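Side-chain contacts in putative ABC transporter (Thermobispora bispora, PDB 4PE6), which probably binds sugars or related compounds as the solute-binding component of an ABC transporter, and here holds a four-carbon sugar acid: residues 122-127 with 264-269; 141-146 with 207-212; 149-154 with 163-168; 180-185 with 198-203; 233-236 with 240-243. One frame throughout, in Å; residues are numbered along the deposited sequence.

Overall arrangement
The chain has the two-lobed alpha/beta form of a periplasmic binding protein, with the trihydroxybutanoic acid held between the lobes. Contact 1 lies in one lobe and contacts 2 to 5 in the other, so its centre is 23 to 35 Å from theirs. Within the second lobe, the strands of contacts 5, 2, 3 and 4 lie side by side in that order. Ile211 N to Ile150 O (2.9 Å) joins contacts 2 and 3, Arg153 N to Val184 O (2.8 Å) joins 3 and 4, and Gly212 N to Thr234 OG1 (2.9 Å) joins 2 and 5. The side chains of Leu124, Arg153 and Glu236 lie about 9 to 10 Å from the ligand.

Contact 1 (122-127 with 264-269); sequences YILQNS and SVAALW
Leu124 on strand 122-126 meets Ala266 and Ala267 on helix 263-275, a strand-to-helix contact in the buried core of one alpha/beta lobe of the periplasmic binding protein fold. With CG anti to the backbone N, the leucine's chi1 of -168° carries CG toward the helix, and chi2 of 154° sets CD1 foremost. CD1 does most of the touching: it lies 3.9 Å from Ala266 CB and 4.1 Å from Ala267 N, so it rests on the helix backbone as well as on a methyl. CD2 follows at 4.2 Å from Ala266 CB, and the alanine methyl therefore faces the fork of the leucine. The small alanines let the helix come close, with Leu124 CA and Ala267 CA 6.7 Å apart. Phe286 of the neighbouring strand 283-290 touches both Leu124 and Ala266. Farther along the strand, Gln125 and Asn126 hold each other. Gln125 NE2 donates to Asn126 O at 3.0 Å, while the other ends of the two amides bond to Gln283 and to the Asp260 backbone N. In the return bond, Asn126 ND2 reaches Gln125 O at 3.0 Å from above the carbonyl plane, with a C=O...N angle of 94°.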
# COMPACT_ATOMS: atom_id res chain seq x y z
N TYR A 122 -8.41 7.79 14.39
CA TYR A 122 -7.04 8.20 14.18
C TYR A 122 -6.55 7.68 12.83
O TYR A 122 -6.76 6.50 12.48
CB TYR A 122 -6.16 7.64 15.31
CG TYR A 122 -6.47 8.27 16.66
CD1 TYR A 122 -7.54 7.83 17.42
CD2 TYR A 122 -5.70 9.34 17.16
CE1 TYR A 122 -7.85 8.41 18.65
CE2 TYR A 122 -5.99 9.91 18.38
CZ TYR A 122 -7.05 9.44 19.12
OH TYR A 122 -7.33 10.03 20.34
N ILE A 123 -5.91 8.55 12.06
CA ILE A 123 -5.39 8.21 10.74
C ILE A 123 -3.87 7.94 10.77
O ILE A 123 -3.06 8.77 11.24
CB ILE A 123 -5.68 9.33 9.72
CG1 ILE A 123 -7.14 9.29 9.21
CG2 ILE A 123 -4.79 9.16 8.49
CD1 ILE A 123 -8.23 9.18 10.25
N LEU A 124 -3.47 6.78 10.23
CA LEU A 124 -2.07 6.43 10.09
C LEU A 124 -1.87 6.00 8.65
O LEU A 124 -2.37 4.97 8.23
CB LEU A 124 -1.67 5.31 11.04
CG LEU A 124 -0.16 5.07 11.15
CD1 LEU A 124 0.15 4.45 12.50
CD2 LEU A 124 0.41 4.20 10.01
N GLN A 125 -1.14 6.81 7.90
CA GLN A 125 -1.04 6.64 6.46
C GLN A 125 0.40 6.67 5.98
O GLN A 125 1.34 6.73 6.79
CB GLN A 125 -1.89 7.72 5.77
CG GLN A 125 -1.32 9.14 5.90
CD GLN A 125 -2.10 10.12 5.08
OE1 GLN A 125 -2.90 10.86 5.61
NE2 GLN A 125 -1.92 10.08 3.76
N ASN A 126 0.58 6.62 4.67
CA ASN A 126 1.83 6.95 4.04
C ASN A 126 1.55 8.11 3.10
O ASN A 126 0.39 8.40 2.77
CB ASN A 126 2.36 5.77 3.17
CG ASN A 126 3.05 4.65 3.97
OD1 ASN A 126 3.54 3.69 3.35
ND2 ASN A 126 3.05 4.71 5.29
N SER A 127 2.61 8.74 2.60
CA SER A 127 2.44 9.77 1.54
C SER A 127 2.18 9.12 0.18
O SER A 127 3.10 8.75 -0.54
CB SER A 127 3.63 10.70 1.43
OG SER A 127 3.43 11.58 0.34
N SER A 264 -0.07 -1.77 9.00
CA SER A 264 -0.92 -2.53 9.87
C SER A 264 -0.30 -2.79 11.26
O SER A 264 -1.01 -2.84 12.28
CB SER A 264 -1.32 -3.87 9.22
OG SER A 264 -0.16 -4.66 9.00
N VAL A 265 1.01 -3.00 11.28
CA VAL A 265 1.71 -3.26 12.51
C VAL A 265 1.84 -1.96 13.30
O VAL A 265 1.64 -1.92 14.50
CB VAL A 265 3.11 -3.81 12.24
CG1 VAL A 265 3.88 -3.96 13.53
CG2 VAL A 265 3.04 -5.16 11.53
N ALA A 266 2.15 -0.88 12.60
CA ALA A 266 2.18 0.44 13.25
C ALA A 266 0.80 0.79 13.82
O ALA A 266 0.70 1.38 14.88
CB ALA A 266 2.63 1.51 12.27
N ALA A 267 -0.27 0.43 13.11
CA ALA A 267 -1.63 0.68 13.58
C ALA A 267 -1.94 -0.12 14.86
O ALA A 267 -2.60 0.37 15.76
CB ALA A 267 -2.63 0.35 12.49
N LEU A 268 -1.41 -1.35 14.94
CA LEU A 268 -1.53 -2.16 16.15
C LEU A 268 -0.90 -1.44 17.34
O LEU A 268 -1.49 -1.37 18.42
CB LEU A 268 -0.83 -3.51 15.95
CG LEU A 268 -0.69 -4.46 17.13
CD1 LEU A 268 -2.04 -4.82 17.72
CD2 LEU A 268 0.09 -5.70 16.75
N TRP A 269 0.31 -0.93 17.17
CA TRP A 269 1.01 -0.22 18.25
C TRP A 269 0.28 1.06 18.62
O TRP A 269 0.13 1.36 19.79
CB TRP A 269 2.46 0.06 17.92
CG TRP A 269 3.27 -1.21 17.69
CD1 TRP A 269 4.03 -1.49 16.61
CD2 TRP A 269 3.35 -2.35 18.55
NE1 TRP A 269 4.61 -2.73 16.74
CE2 TRP A 269 4.20 -3.29 17.91
CE3 TRP A 269 2.80 -2.67 19.79
CZ2 TRP A 269 4.51 -4.53 18.48
CZ3 TRP A 269 3.14 -3.89 20.38
CH2 TRP A 269 3.97 -4.82 19.70

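Contact 2 (141-146 with 207-212); sequences ESIGGK and VDAVIG
A Schellman motif ends helix 128-142, and the residue it turns inward, Ile143, packs on Asp208 and Ala209 where strand 209-211 begins. The motif is marked by Gly144, whose phi of 67° suits glycine, and by the two bonds that define it, Gly145 N to Leu140 O and Gly144 N to Glu141 O (2.9 Å). A type I' turn from Ile143 to Lys146 overlaps it, closed by a weak bond from Lys146 N to Ile143 O (3.4 Å), and leads the chain into strand 147-153. Ile143 thus stands at the junction of helix and turn, directed at the neighbouring strand. Its chi1 of 64° places CG1 between the backbone N and the carbonyl carbon, and both branches then reach across. CG2 is 3.8 Å from Asp208 O and 4.0 Å from Asp208 CB, while CD1 also approaches Asp208 CB, at 4.1 Å. By these distances the aliphatic stem of the aspartate, not its carboxylate, receives the isoleucine; the two side chains cross obliquely. On the strand side CG2 also meets Ala209 CB at 4.3 Å, and Val149 touches both Ile143 and Ala209, which continues the apolar patch into the next strand. The chemistry across the interface is therefore dispersive, methyl against methyl, methylene and carbonyl oxygen, while Asp208 OD2 accepts a hydrogen bond from Asn148 N, just beyond the turn, and probably helps to fix the start of strand 147-153.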
# COMPACT_ATOMS: atom_id res chain seq x y z
N GLU A 141 11.19 10.76 -16.99
CA GLU A 141 12.55 11.22 -17.26
C GLU A 141 13.34 10.15 -18.01
O GLU A 141 14.06 10.47 -18.94
CB GLU A 141 13.30 11.61 -15.99
CG GLU A 141 12.82 12.90 -15.35
CD GLU A 141 13.24 14.15 -16.12
OE1 GLU A 141 14.44 14.32 -16.42
OE2 GLU A 141 12.34 14.97 -16.39
N SER A 142 13.19 8.89 -17.61
CA SER A 142 13.95 7.79 -18.23
C SER A 142 13.61 7.57 -19.70
O SER A 142 14.39 6.94 -20.42
CB SER A 142 13.76 6.48 -17.46
OG SER A 142 12.58 5.82 -17.88
N ILE A 143 12.47 8.08 -20.18
CA ILE A 143 12.14 7.97 -21.60
C ILE A 143 12.31 9.33 -22.30
O ILE A 143 11.75 9.59 -23.38
CB ILE A 143 10.73 7.35 -21.82
CG1 ILE A 143 9.62 8.23 -21.25
CG2 ILE A 143 10.67 5.98 -21.16
CD1 ILE A 143 8.21 7.84 -21.64
N GLY A 144 13.08 10.20 -21.67
CA GLY A 144 13.40 11.49 -22.27
C GLY A 144 12.21 12.44 -22.40
O GLY A 144 12.27 13.37 -23.19
N GLY A 145 11.17 12.24 -21.59
CA GLY A 145 10.02 13.13 -21.60
C GLY A 145 9.18 13.07 -22.86
O GLY A 145 8.46 14.00 -23.19
N LYS A 146 9.27 11.95 -23.58
CA LYS A 146 8.48 11.77 -24.78
C LYS A 146 8.24 10.29 -25.03
O LYS A 146 8.98 9.45 -24.53
CB LYS A 146 9.19 12.39 -25.99
CG LYS A 146 10.45 11.65 -26.42
CD LYS A 146 10.83 11.97 -27.86
CE LYS A 146 12.15 11.30 -28.24
NZ LYS A 146 13.33 11.95 -27.60
N VAL A 207 5.07 1.07 -26.77
CA VAL A 207 4.89 1.60 -25.43
C VAL A 207 6.24 1.74 -24.76
O VAL A 207 6.93 0.76 -24.57
CB VAL A 207 3.98 0.66 -24.59
CG1 VAL A 207 3.86 1.17 -23.16
CG2 VAL A 207 2.60 0.56 -25.24
N ASP A 208 6.60 2.95 -24.35
CA ASP A 208 7.91 3.20 -23.73
C ASP A 208 7.92 2.99 -22.21
O ASP A 208 8.95 2.64 -21.61
CB ASP A 208 8.36 4.60 -24.10
CG ASP A 208 8.41 4.78 -25.61
OD1 ASP A 208 9.29 4.14 -26.21
OD2 ASP A 208 7.58 5.51 -26.20
N ALA A 209 6.78 3.21 -21.59
CA ALA A 209 6.68 3.02 -20.15
C ALA A 209 5.27 2.66 -19.72
O ALA A 209 4.29 3.06 -20.35
CB ALA A 209 7.12 4.29 -19.43
N VAL A 210 5.19 1.94 -18.61
CA VAL A 210 3.92 1.66 -17.97
C VAL A 210 3.97 2.11 -16.52
O VAL A 210 4.69 1.53 -15.71
CB VAL A 210 3.54 0.18 -18.07
CG1 VAL A 210 2.17 -0.04 -17.47
CG2 VAL A 210 3.61 -0.26 -19.53
N ILE A 211 3.20 3.16 -16.22
CA ILE A 211 3.16 3.76 -14.91
C ILE A 211 2.02 3.11 -14.15
O ILE A 211 0.83 3.36 -14.43
CB ILE A 211 2.97 5.29 -14.98
CG1 ILE A 211 4.14 5.93 -15.74
CG2 ILE A 211 2.89 5.88 -13.59
CD1 ILE A 211 4.01 7.43 -15.94
N GLY A 212 2.39 2.27 -13.19
CA GLY A 212 1.41 1.49 -12.48
C GLY A 212 1.54 1.57 -10.98
O GLY A 212 2.19 2.48 -10.44

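Contact 3 (149-154 with 163-168); sequences VIVVRG and EMYETT
A cation-pi stack between Arg153 and Tyr165 carries this contact, at the C-terminal end of strand 147-153 where helix 159-173 packs on the sheet. The guanidinium lies flat over one face of the phenol ring, with their planes 8° apart and centres separated by 3.9 Å. It is offset, not centred: Arg153 CZ sits 3.5 Å from Tyr165 CD2, NH1 is 3.6 Å from CE2, and NE lies 3.7 Å from CG. Nearer the backbone, Arg153 CD covers the same face in a CH-pi contact, 4.0 Å from the ring centroid. A bend at chi3 (63°) turns the arginine chain so that its methylenes and its charged head both lie against the tyrosine. The strand and helix belong to the beta-alpha-beta unit formed by strands 147-153 and 178-185 with helix 159-173 between them. Their short segments run almost antiparallel, at 166° with axes 10.0 Å apart. Two residues back along the strand, Val151 comes to the ring at its edge: CG1 is 4.1 Å from Tyr165 CE1, and the same methyl lies 4.4 Å from Thr168 CG2, one turn farther along the helix. Thr183 of strand 178-185 also touches Tyr165, near its hydroxyl end. Arg153 NE forms a salt bridge to Glu161, which probably helps to hold the guanidinium flat on the ring. With an alanine at Arg153, the covered face of the Tyr165 ring would probably lose its lid and Glu161 would be left without its cationic mate.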
# COMPACT_ATOMS: atom_id res chain seq x y z
N VAL A 149 2.89 6.01 -23.23
CA VAL A 149 2.77 5.34 -21.94
C VAL A 149 1.39 4.74 -21.69
O VAL A 149 0.36 5.22 -22.23
CB VAL A 149 3.10 6.28 -20.77
CG1 VAL A 149 4.52 6.78 -20.88
CG2 VAL A 149 2.11 7.43 -20.70
N ILE A 150 1.39 3.70 -20.85
CA ILE A 150 0.14 3.14 -20.34
C ILE A 150 0.07 3.46 -18.85
O ILE A 150 1.05 3.32 -18.13
CB ILE A 150 0.08 1.62 -20.57
CG1 ILE A 150 -0.04 1.32 -22.06
CG2 ILE A 150 -1.07 1.00 -19.78
CD1 ILE A 150 -0.04 -0.16 -22.39
N VAL A 151 -1.10 3.93 -18.40
CA VAL A 151 -1.35 4.10 -16.98
C VAL A 151 -2.18 2.92 -16.49
O VAL A 151 -3.26 2.65 -17.03
CB VAL A 151 -2.12 5.41 -16.69
CG1 VAL A 151 -2.36 5.61 -15.19
CG2 VAL A 151 -1.37 6.60 -17.26
N VAL A 152 -1.69 2.26 -15.45
CA VAL A 152 -2.40 1.18 -14.80
C VAL A 152 -2.77 1.63 -13.41
O VAL A 152 -1.90 1.81 -12.56
CB VAL A 152 -1.54 -0.09 -14.68
CG1 VAL A 152 -2.34 -1.19 -14.01
CG2 VAL A 152 -0.99 -0.55 -16.04
N ARG A 153 -4.05 1.85 -13.19
CA ARG A 153 -4.53 2.30 -11.90
C ARG A 153 -4.48 1.22 -10.83
O ARG A 153 -4.51 -0.00 -11.11
CB ARG A 153 -5.95 2.85 -12.04
CG ARG A 153 -6.01 4.05 -12.96
CD ARG A 153 -7.41 4.65 -13.07
NE ARG A 153 -7.88 5.17 -11.80
CZ ARG A 153 -8.97 5.94 -11.67
NH1 ARG A 153 -9.71 6.26 -12.71
NH2 ARG A 153 -9.34 6.38 -10.48
N GLY A 154 -4.44 1.68 -9.59
CA GLY A 154 -4.34 0.80 -8.43
C GLY A 154 -5.67 0.30 -7.91
O GLY A 154 -6.52 -0.18 -8.68
N GLU A 163 -6.24 9.58 -5.02
CA GLU A 163 -5.25 10.63 -4.82
C GLU A 163 -4.06 10.46 -5.75
O GLU A 163 -3.57 11.44 -6.37
CB GLU A 163 -4.75 10.66 -3.36
CG GLU A 163 -3.78 11.82 -3.12
CD GLU A 163 -3.51 12.13 -1.66
OE1 GLU A 163 -3.22 11.21 -0.87
OE2 GLU A 163 -3.55 13.33 -1.32
N MSE A 164 -3.60 9.21 -5.87
CA MSE A 164 -2.45 8.93 -6.72
C MSE A 164 -2.76 9.13 -8.16
O MSE A 164 -1.91 9.62 -8.89
CB MSE A 164 -1.90 7.52 -6.44
CG MSE A 164 -1.44 7.46 -4.99
SE MSE A 164 -0.29 5.89 -4.57
CE MSE A 164 -1.63 4.53 -4.29
N TYR A 165 -3.99 8.82 -8.58
CA TYR A 165 -4.37 9.01 -9.98
C TYR A 165 -4.33 10.51 -10.33
O TYR A 165 -3.85 10.90 -11.40
CB TYR A 165 -5.75 8.37 -10.31
CG TYR A 165 -6.13 8.43 -11.79
CD1 TYR A 165 -5.28 7.90 -12.76
CD2 TYR A 165 -7.33 9.02 -12.21
CE1 TYR A 165 -5.59 7.97 -14.11
CE2 TYR A 165 -7.64 9.09 -13.57
CZ TYR A 165 -6.77 8.55 -14.50
OH TYR A 165 -7.03 8.61 -15.84
N GLU A 166 -4.82 11.36 -9.43
CA GLU A 166 -4.74 12.79 -9.66
C GLU A 166 -3.29 13.21 -9.77
O GLU A 166 -2.94 14.03 -10.63
CB GLU A 166 -5.42 13.60 -8.54
CG GLU A 166 -6.91 13.38 -8.46
CD GLU A 166 -7.61 13.71 -9.76
OE1 GLU A 166 -7.44 14.86 -10.24
OE2 GLU A 166 -8.30 12.82 -10.31
N THR A 167 -2.44 12.67 -8.90
CA THR A 167 -1.02 13.01 -8.93
C THR A 167 -0.40 12.55 -10.26
O THR A 167 0.29 13.33 -10.93
CB THR A 167 -0.25 12.41 -7.75
OG1 THR A 167 -0.83 12.83 -6.52
CG2 THR A 167 1.18 12.85 -7.76
N THR A 168 -0.68 11.32 -10.67
CA THR A 168 -0.14 10.81 -11.93
C THR A 168 -0.56 11.69 -13.11
O THR A 168 0.26 11.99 -13.97
CB THR A 168 -0.58 9.36 -12.21
OG1 THR A 168 -0.17 8.52 -11.13
CG2 THR A 168 0.07 8.87 -13.49

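Contact 4 (180-185 with 198-203); sequences TVATVT and LGVLPS
Val200 straddles Ala182 and Val184, one methyl on each, where the C-terminal part of helix 190-200 packs on strand 178-185, an outermost strand of the sheet in this alpha/beta lobe. Because Ala182 and Val184 are two residues apart, both point to the same side of the strand and present a shallow apolar strip to the helix, whereas Thr183 between them points away. Val200 has a chi1 of -56°, with CG1 beside its backbone N and CG2 between the N and the carbonyl carbon, and this splits its branches along the strip. CG2 goes to Ala182, where it lies 4.0 Å from CB, and CG1 goes to Val184, where it meets CG1 at 4.2 Å. The two valines do not interlock: their side chains slide past each other in opposite directions, touching methyl to methyl. The interface is small, 96 Å² in all, and lies near the surface. Across it, Ala182 CA and Val200 CA are 7.3 Å apart. On the same segment as Val200, Leu198 and the buried Leu201 pack on helix 216-226, the latter onto Phe223 and Ala226. Val184 in turn rests on Val152 of strand 147-153, which ties the strip to the adjoining strand. Residues 201-203 form a 3-10 segment, and the carbonyl of Val200 is gripped twice by Ser203. The backbone N of Ser203 donates to Val200 O at 2.9 Å, and Ser203 OG reaches the same oxygen at 2.8 Å, tilted 16° from the carbonyl plane.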
# COMPACT_ATOMS: atom_id res chain seq x y z
N THR A 180 -0.61 9.29 -23.43
CA THR A 180 -1.17 8.14 -22.76
C THR A 180 -1.96 7.38 -23.81
O THR A 180 -2.95 7.88 -24.33
CB THR A 180 -2.07 8.53 -21.56
OG1 THR A 180 -1.30 9.15 -20.53
CG2 THR A 180 -2.72 7.31 -20.97
N VAL A 181 -1.51 6.18 -24.15
CA VAL A 181 -2.15 5.41 -25.21
C VAL A 181 -3.20 4.44 -24.69
O VAL A 181 -3.99 3.91 -25.48
CB VAL A 181 -1.14 4.66 -26.12
CG1 VAL A 181 -0.31 5.65 -26.93
CG2 VAL A 181 -0.25 3.71 -25.32
N ALA A 182 -3.21 4.21 -23.37
CA ALA A 182 -4.27 3.47 -22.71
C ALA A 182 -4.24 3.67 -21.20
O ALA A 182 -3.17 3.86 -20.59
CB ALA A 182 -4.16 1.98 -23.04
N THR A 183 -5.43 3.70 -20.60
CA THR A 183 -5.58 3.62 -19.16
C THR A 183 -6.40 2.37 -18.79
O THR A 183 -7.50 2.14 -19.33
CB THR A 183 -6.25 4.87 -18.61
OG1 THR A 183 -5.57 6.03 -19.13
CG2 THR A 183 -6.21 4.90 -17.07
N VAL A 184 -5.87 1.61 -17.86
CA VAL A 184 -6.54 0.42 -17.36
C VAL A 184 -6.47 0.33 -15.84
O VAL A 184 -5.78 1.12 -15.20
CB VAL A 184 -5.95 -0.84 -18.01
CG1 VAL A 184 -6.12 -0.74 -19.51
CG2 VAL A 184 -4.49 -1.06 -17.63
N THR A 185 -7.21 -0.62 -15.28
CA THR A 185 -7.20 -0.89 -13.84
C THR A 185 -6.45 -2.20 -13.55
O THR A 185 -6.78 -3.26 -14.09
CB THR A 185 -8.60 -1.03 -13.27
OG1 THR A 185 -9.31 0.21 -13.41
CG2 THR A 185 -8.56 -1.45 -11.80
N LEU A 198 -2.34 -6.80 -21.50
CA LEU A 198 -2.33 -7.73 -22.63
C LEU A 198 -3.50 -7.43 -23.56
O LEU A 198 -3.36 -7.49 -24.80
CB LEU A 198 -2.44 -9.18 -22.13
CG LEU A 198 -2.49 -10.26 -23.21
CD1 LEU A 198 -1.17 -10.27 -23.96
CD2 LEU A 198 -2.81 -11.63 -22.60
N GLY A 199 -4.63 -7.11 -22.95
CA GLY A 199 -5.85 -6.75 -23.66
C GLY A 199 -5.70 -5.60 -24.63
O GLY A 199 -6.29 -5.65 -25.71
N VAL A 200 -4.90 -4.59 -24.28
CA VAL A 200 -4.79 -3.40 -25.14
C VAL A 200 -3.58 -3.35 -26.06
O VAL A 200 -3.56 -2.56 -27.00
CB VAL A 200 -4.83 -2.08 -24.32
CG1 VAL A 200 -6.10 -2.01 -23.48
CG2 VAL A 200 -3.58 -1.92 -23.45
N LEU A 201 -2.56 -4.16 -25.80
CA LEU A 201 -1.32 -4.11 -26.58
C LEU A 201 -1.52 -4.21 -28.10
O LEU A 201 -0.95 -3.41 -28.84
CB LEU A 201 -0.31 -5.17 -26.11
CG LEU A 201 0.40 -4.84 -24.79
CD1 LEU A 201 1.38 -5.95 -24.40
CD2 LEU A 201 1.11 -3.49 -24.85
N PRO A 202 -2.35 -5.16 -28.58
CA PRO A 202 -2.53 -5.22 -30.04
C PRO A 202 -3.08 -3.92 -30.66
O PRO A 202 -2.84 -3.65 -31.83
CB PRO A 202 -3.52 -6.38 -30.23
CG PRO A 202 -3.41 -7.20 -28.98
CD PRO A 202 -3.13 -6.20 -27.88
N SER A 203 -3.79 -3.11 -29.88
CA SER A 203 -4.44 -1.91 -30.42
C SER A 203 -3.60 -0.64 -30.30
O SER A 203 -4.03 0.40 -30.77
CB SER A 203 -5.78 -1.68 -29.73
OG SER A 203 -5.58 -1.25 -28.40

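Contact 5 (233-236 with 240-243); sequences VTFE and RALS
Two torsions bring Glu236 against Ala241: chi1 of -66° places CG beside the backbone N, and a bend at chi2 (86°) folds the chain so that OE1 comes 3.7 Å from Ala241 CB. Glu236 CB lies at the same 3.7 Å from that methyl, which therefore sits in the crook of the folded glutamate. Its nearest neighbour is the backbone, with Glu236 O 3.3 Å from Ala241 CB. Phe235 approaches the same methyl: its ring comes in by CD1, 3.9 Å from Ala241 CB, while its own CB is 4.0 Å away. The segments are strand 232-235 with Glu236 just after it, and the first turn of helix 239-247, in a beta-alpha-beta unit completed by strand 255-258. The tight link between them brings Glu236 CA to 5.7 Å from Ala241 CA, an approach consistent with the small alanine. Leu242 points away at its start, yet CD1 curls back to 3.8 Å from Glu236 O; its chi1 of -91° is away from the usual staggered values, which suggests some strain in this reach. The leucine also packs on Ala256 of strand 255-258. Ala241 O lies over one face of the Phe235 ring, and the ring of Trp245 meets that of Phe235. Although OE1 touches an alanine methyl, it accepts a hydrogen bond from Tyr217 N, near the start of helix 216-226, and the dipole of that helix would probably help to stabilise a negative charge on the buried carboxylate.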
# COMPACT_ATOMS: atom_id res chain seq x y z
N VAL A 233 8.93 -0.05 -16.21
CA VAL A 233 7.76 -0.41 -15.41
C VAL A 233 7.92 -0.02 -13.94
O VAL A 233 8.99 0.39 -13.48
CB VAL A 233 7.43 -1.93 -15.51
CG1 VAL A 233 7.04 -2.31 -16.93
CG2 VAL A 233 8.61 -2.78 -15.05
N THR A 234 6.82 -0.13 -13.20
CA THR A 234 6.81 0.15 -11.77
C THR A 234 6.63 -1.19 -11.07
O THR A 234 5.53 -1.71 -11.01
CB THR A 234 5.67 1.11 -11.40
OG1 THR A 234 4.41 0.60 -11.88
CG2 THR A 234 5.92 2.48 -12.00
N PHE A 235 7.74 -1.76 -10.59
CA PHE A 235 7.71 -3.08 -10.01
C PHE A 235 7.06 -3.13 -8.65
O PHE A 235 7.13 -2.18 -7.87
CB PHE A 235 9.13 -3.61 -9.86
CG PHE A 235 9.74 -4.06 -11.14
CD1 PHE A 235 9.20 -5.14 -11.83
CD2 PHE A 235 10.86 -3.44 -11.65
CE1 PHE A 235 9.76 -5.57 -13.01
CE2 PHE A 235 11.43 -3.87 -12.84
CZ PHE A 235 10.87 -4.94 -13.51
N GLU A 236 6.50 -4.30 -8.38
CA GLU A 236 6.27 -4.79 -7.01
C GLU A 236 7.55 -4.64 -6.20
O GLU A 236 8.65 -4.84 -6.72
CB GLU A 236 5.93 -6.29 -7.04
CG GLU A 236 4.62 -6.66 -7.71
CD GLU A 236 4.70 -6.84 -9.21
OE1 GLU A 236 5.73 -6.50 -9.82
OE2 GLU A 236 3.70 -7.31 -9.79
N ARG A 240 10.11 -11.52 -5.85
CA ARG A 240 10.07 -11.99 -7.24
C ARG A 240 10.40 -10.87 -8.24
O ARG A 240 11.13 -11.08 -9.21
CB ARG A 240 8.69 -12.58 -7.55
CG ARG A 240 8.52 -13.04 -9.00
CD ARG A 240 7.13 -13.60 -9.24
NE ARG A 240 6.89 -14.78 -8.39
CZ ARG A 240 6.14 -14.80 -7.30
NH1 ARG A 240 5.50 -13.71 -6.85
NH2 ARG A 240 6.03 -15.94 -6.63
N ALA A 241 9.85 -9.68 -8.00
CA ALA A 241 10.07 -8.56 -8.93
C ALA A 241 11.51 -8.04 -8.86
O ALA A 241 12.14 -7.76 -9.88
CB ALA A 241 9.09 -7.44 -8.66
N LEU A 242 12.01 -7.91 -7.63
CA LEU A 242 13.41 -7.51 -7.42
C LEU A 242 14.40 -8.46 -8.09
O LEU A 242 15.34 -8.01 -8.75
CB LEU A 242 13.71 -7.38 -5.93
CG LEU A 242 13.48 -6.00 -5.30
CD1 LEU A 242 12.38 -5.17 -5.96
CD2 LEU A 242 13.19 -6.17 -3.82
N SER A 243 14.16 -9.76 -7.96
CA SER A 243 14.98 -10.77 -8.61
C SER A 243 14.89 -10.70 -10.14
O SER A 243 15.90 -10.90 -10.83
CB SER A 243 14.59 -12.18 -8.14
OG SER A 243 14.53 -12.26 -6.72